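Local coordinates for microtubule-associated serine/threonine-protein kinase 3 (Homo sapiens, PDB 3KHF), which probably phosphorylates serine and threonine residues as a microtubule-associated kinase and carries a PDZ domain, a module that generally recognises C-terminal peptide tails, at residues S45-E49 and A50-A54; L67-H71 and M72-E76. All blocks are in the same frame, centred on the assembly; numbering follows the deposited sequence.

Contact 1. Residues S45-E49 and A50-A54; sequences SPAQE and AGLRA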
loop_
_atom_site.group_PDB
_atom_site.type_symbol
_atom_site.label_atom_id
_atom_site.label_comp_id
_atom_site.label_asym_id
_atom_site.label_seq_id
_atom_site.Cartn_x
_atom_site.Cartn_y
_atom_site.Cartn_z
ATOM N N SER A 45 -4.849 2.183 14.748
ATOM C CA SER A 45 -4.355 0.918 14.265
ATOM C C SER A 45 -2.838 0.918 14.229
ATOM O O SER A 45 -2.205 1.972 14.255
ATOM C CB SER A 45 -4.845 0.669 12.843
ATOM O OG SER A 45 -4.334 1.642 11.950
ATOM N N PRO A 46 -2.255 -0.263 14.093
ATOM C CA PRO A 46 -0.821 -0.319 13.880
ATOM C C PRO A 46 -0.348 0.490 12.658
ATOM O O PRO A 46 0.687 1.152 12.721
ATOM C CB PRO A 46 -0.583 -1.817 13.695
ATOM C CG PRO A 46 -1.683 -2.475 14.513
ATOM C CD PRO A 46 -2.850 -1.597 14.310
ATOM N N ALA A 47 -1.129 0.482 11.581
ATOM C CA ALA A 47 -0.742 1.219 10.378
ATOM C C ALA A 47 -0.760 2.727 10.627
ATOM O O ALA A 47 0.154 3.441 10.230
ATOM C CB ALA A 47 -1.656 0.850 9.219
ATOM N N GLN A 48 -1.813 3.213 11.278
ATOM C CA GLN A 48 -1.905 4.640 11.612
ATOM C C GLN A 48 -0.739 5.064 12.488
ATOM O O GLN A 48 -0.083 6.072 12.229
ATOM C CB GLN A 48 -3.209 4.944 12.355
ATOM C CG GLN A 48 -3.358 6.417 12.768
ATOM C CD GLN A 48 -3.613 6.583 14.257
ATOM O OE1 GLN A 48 -4.683 7.031 14.667
ATOM N NE2 GLN A 48 -2.634 6.217 15.069
ATOM N N GLU A 49 -0.516 4.294 13.544
ATOM C CA GLU A 49 0.539 4.609 14.498
ATOM C C GLU A 49 1.909 4.708 13.840
ATOM O O GLU A 49 2.729 5.550 14.210
ATOM C CB GLU A 49 0.588 3.559 15.601
ATOM C CG GLU A 49 -0.626 3.566 16.516
ATOM C CD GLU A 49 -0.527 2.553 17.634
ATOM O OE1 GLU A 49 0.442 1.752 17.638
ATOM O OE2 GLU A 49 -1.416 2.559 18.510
ATOM N N ALA A 50 2.151 3.868 12.843
ATOM C CA ALA A 50 3.426 3.819 12.173
ATOM C C ALA A 50 3.605 4.919 11.128
ATOM O O ALA A 50 4.708 5.121 10.632
ATOM C CB ALA A 50 3.650 2.473 11.554
ATOM N N GLY A 51 2.535 5.616 10.765
ATOM C CA GLY A 51 2.627 6.723 9.806
ATOM C C GLY A 51 2.263 6.390 8.378
ATOM O O GLY A 51 2.486 7.211 7.504
ATOM N N LEU A 52 1.668 5.223 8.132
ATOM C CA LEU A 52 1.118 4.942 6.805
ATOM C C LEU A 52 -0.042 5.896 6.568
ATOM O O LEU A 52 -0.820 6.140 7.487
ATOM C CB LEU A 52 0.639 3.487 6.722
ATOM C CG LEU A 52 0.291 2.955 5.340
ATOM C CD1 LEU A 52 1.566 2.867 4.455
ATOM C CD2 LEU A 52 -0.401 1.626 5.472
ATOM N N ARG A 53 -0.178 6.401 5.342
ATOM C CA ARG A 53 -1.193 7.413 5.011
ATOM C C ARG A 53 -1.972 7.024 3.769
ATOM O O ARG A 53 -1.426 6.459 2.810
ATOM C CB ARG A 53 -0.551 8.771 4.802
ATOM C CG ARG A 53 0.071 9.350 6.047
ATOM C CD ARG A 53 0.688 10.700 5.779
ATOM N N ALA A 54 -3.261 7.357 3.781
ATOM C CA ALA A 54 -4.073 7.311 2.581
ATOM C C ALA A 54 -3.360 8.066 1.478
ATOM O O ALA A 54 -2.873 9.176 1.683
ATOM C CB ALA A 54 -5.419 7.940 2.855
HETATM O O HOH W 1 -0.808 7.559 9.782
#

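Contact 2. Residues L67-H71 and M72-E76; sequences LGLVH and MDVVE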
loop_
_atom_site.group_PDB
_atom_site.type_symbol
_atom_site.label_atom_id
_atom_site.label_comp_id
_atom_site.label_asym_id
_atom_site.label_seq_id
_atom_site.Cartn_x
_atom_site.Cartn_y
_atom_site.Cartn_z
ATOM N N LEU A 67 5.407 -3.452 -7.256
ATOM C CA LEU A 67 4.867 -2.757 -8.386
ATOM C C LEU A 67 4.614 -3.745 -9.533
ATOM O O LEU A 67 5.490 -4.533 -9.882
ATOM C CB LEU A 67 5.856 -1.677 -8.810
ATOM C CG LEU A 67 5.467 -0.898 -10.052
ATOM C CD1 LEU A 67 4.300 -0.050 -9.707
ATOM C CD2 LEU A 67 6.613 -0.032 -10.563
ATOM N N GLY A 68 3.422 -3.699 -10.106
ATOM C CA GLY A 68 3.071 -4.564 -11.217
ATOM C C GLY A 68 2.474 -5.919 -10.864
ATOM O O GLY A 68 1.942 -6.601 -11.730
ATOM N N LEU A 69 2.573 -6.332 -9.604
ATOM C CA LEU A 69 1.880 -7.538 -9.161
ATOM C C LEU A 69 0.379 -7.309 -9.107
ATOM O O LEU A 69 -0.080 -6.219 -8.812
ATOM C CB LEU A 69 2.372 -7.956 -7.774
ATOM C CG LEU A 69 3.845 -8.361 -7.650
ATOM C CD1 LEU A 69 4.110 -8.803 -6.216
ATOM C CD2 LEU A 69 4.245 -9.458 -8.649
ATOM N N VAL A 70 -0.399 -8.344 -9.398
ATOM C CA VAL A 70 -1.857 -8.220 -9.305
ATOM C C VAL A 70 -2.327 -8.108 -7.862
ATOM O O VAL A 70 -1.614 -8.488 -6.918
ATOM C CB VAL A 70 -2.594 -9.378 -10.023
ATOM C CG1 VAL A 70 -2.233 -9.382 -11.504
ATOM C CG2 VAL A 70 -2.315 -10.738 -9.358
ATOM N N HIS A 71 -3.534 -7.578 -7.697
ATOM C CA HIS A 71 -4.066 -7.273 -6.375
ATOM C C HIS A 71 -3.946 -8.411 -5.401
ATOM O O HIS A 71 -3.444 -8.209 -4.281
ATOM C CB HIS A 71 -5.543 -6.889 -6.465
ATOM C CG HIS A 71 -6.153 -6.460 -5.154
ATOM N ND1 HIS A 71 -5.645 -5.443 -4.366
ATOM C CD2 HIS A 71 -7.249 -6.916 -4.503
ATOM C CE1 HIS A 71 -6.423 -5.278 -3.311
ATOM N NE2 HIS A 71 -7.400 -6.168 -3.366
ATOM N N MET A 72 -4.408 -9.598 -5.788
ATOM C CA MET A 72 -4.477 -10.678 -4.818
ATOM C C MET A 72 -3.093 -11.241 -4.479
ATOM O O MET A 72 -2.916 -11.825 -3.415
ATOM C CB MET A 72 -5.460 -11.759 -5.284
ATOM C CG MET A 72 -6.906 -11.289 -5.170
ATOM S SD MET A 72 -7.444 -11.121 -3.436
ATOM C CE MET A 72 -9.217 -11.062 -3.726
ATOM N N ASP A 73 -2.102 -11.050 -5.346
ATOM C CA ASP A 73 -0.725 -11.418 -4.993
ATOM C C ASP A 73 -0.195 -10.530 -3.861
ATOM O O ASP A 73 0.490 -11.001 -2.961
ATOM C CB ASP A 73 0.205 -11.371 -6.208
ATOM C CG ASP A 73 0.015 -12.550 -7.169
ATOM O OD1 ASP A 73 -0.819 -13.435 -6.910
ATOM O OD2 ASP A 73 0.737 -12.561 -8.192
ATOM N N VAL A 74 -0.534 -9.244 -3.913
ATOM C CA VAL A 74 -0.141 -8.332 -2.863
ATOM C C VAL A 74 -0.936 -8.594 -1.575
ATOM O O VAL A 74 -0.373 -8.607 -0.492
ATOM C CB VAL A 74 -0.251 -6.867 -3.371
ATOM C CG1 VAL A 74 -0.125 -5.902 -2.212
ATOM C CG2 VAL A 74 0.809 -6.616 -4.420
ATOM N N VAL A 75 -2.240 -8.844 -1.693
ATOM C CA VAL A 75 -3.047 -9.207 -0.528
ATOM C C VAL A 75 -2.426 -10.437 0.151
ATOM O O VAL A 75 -2.290 -10.480 1.368
ATOM C CB VAL A 75 -4.538 -9.385 -0.891
ATOM C CG1 VAL A 75 -5.311 -9.964 0.275
ATOM C CG2 VAL A 75 -5.128 -8.058 -1.329
ATOM N N GLU A 76 -2.009 -11.423 -0.637
ATOM C CA GLU A 76 -1.417 -12.614 -0.049
ATOM C C GLU A 76 -0.130 -12.281 0.720
ATOM O O GLU A 76 0.084 -12.804 1.809
ATOM C CB GLU A 76 -1.134 -13.668 -1.117
ATOM C CG GLU A 76 -0.458 -14.904 -0.568
ATOM C CD GLU A 76 0.022 -15.860 -1.616
ATOM O OE1 GLU A 76 -0.077 -15.569 -2.823
ATOM O OE2 GLU A 76 0.543 -16.919 -1.224
HETATM O O HOH W 2 1.116 -10.670 -10.089
#

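Contact 1. Residues S45-E49 and A50-A54
Ala47 and Leu52 meet across the end of the short helix 46-50, a compact worked example of how a chain stops a helix and turns away. The methyl CB of Ala47 touches one branch of Leu52, CD2, at 4.0 Å. Leu52 has CG anti to the backbone N (chi1 -169°), which swings the isobutyl group beside its own carbonyl and leaves CD2 facing the alanine.

Behind this apolar touch lies a Schellman motif. Leu52 N reaches back to Ala47 O at 3.1 Å, and Gly51 N bonds to Gln48 O at 3.0 Å, the latter donor standing 63° out of the carbonyl plane rather than on a lone pair. Ala47 O also receives weak bonds from Ala50 N and Gly51 N, while Ala50 N completes a regular helical bond to Pro46 O at 3.1 Å. Gly51 makes the reversal possible through its positive phi, where a side chain would press on the preceding carbonyl O. A water donates to both Gln48 O and Leu52 O, at 3.0 Å and 2.7 Å, tying the last turn to the outgoing chain.

At the other end, Ser45 is the N-cap: its OG accepts from Gln48 N at 3.0 Å in a nearly straight bond (168°), and it is hydrogen-bonded to Glu42 O as well. Farther out, Phe17 touches both Ala47 and Leu52, and Val38 and Leu87 add to the apolar surroundings of the leucine.

A helix of little more than one turn thus ends in polar caps: Ser45 OG takes up Gln48 N at the start, and the Schellman bonds engage Ala47 O and Gln48 O at the finish, while the leucine that follows is buried in the PDZ core.

Contact 2. Residues L67-H71 and M72-E76
The start of helix 71-80, which flanks the peptide-binding groove in PDZ domains, pairs His71 in its first turn with Val75 one turn on. Val75 CG2 lies over one face of the imidazole, 3.7 Å from the centroid of the His71 ring and displaced toward its rim, in a CH-pi contact; its nearest ring atom is His71 NE2, at 3.6 Å. The ring gets there because His71 CG is anti to the backbone N (chi1 -176°), which sends the imidazole outward from the helix and across the side chain of Val75. The backbones below are joined in step: Val75 N bonds to His71 O at 2.9 Å, in the carbonyl plane.

Val70 is the N-cap. Its O takes a bond from Val74 N at 3.3 Å and a weak one from Asp73 N. Asp73, at N3, reaches the N-H of the N-cap residue through a water, a water-mediated version of one half of a capping box: the water accepts from Val70 N at 2.9 Å and donates to Asp73 OD2 at 2.7 Å. Val70 CG2 packs against the same carboxylate, 3.7 Å from Asp73 CG. Inward, Val74 CG2 meets Leu69 CB at 3.9 Å, and the valine side chain also touches Leu19 and His36.

The Asp73 carboxylate, placed at the helix N-terminus, would probably be stabilised by the helix dipole. The methyl of Val75 limits how the His71 imidazole can tilt; a histidine opening this helix is the hallmark of class I PDZ domains, where it usually contacts a serine or threonine hydroxyl of the ligand, and His71 is consistent with that role.

Contact 1 closes before contact 2 opens, and strands 57-61 and 64-65 run between them; contact 1 spans the whole of helix 46-50 and contact 2 the start of helix 71-80, in a single PDZ domain. Their centres are 20 Å apart on opposite sides of the chain's centre, with nearest atoms about 11 Å apart and no touch. What they share is the antiparallel sheet: strand 17-25 meets contact 1 through Phe17 and contact 2 through Leu19 and Ala21, and strand 32-41 also reaches both. One contact shows a helix being ended, the other a helix being begun; leaning on the same sheet from well-separated places, these segments are related through its strands.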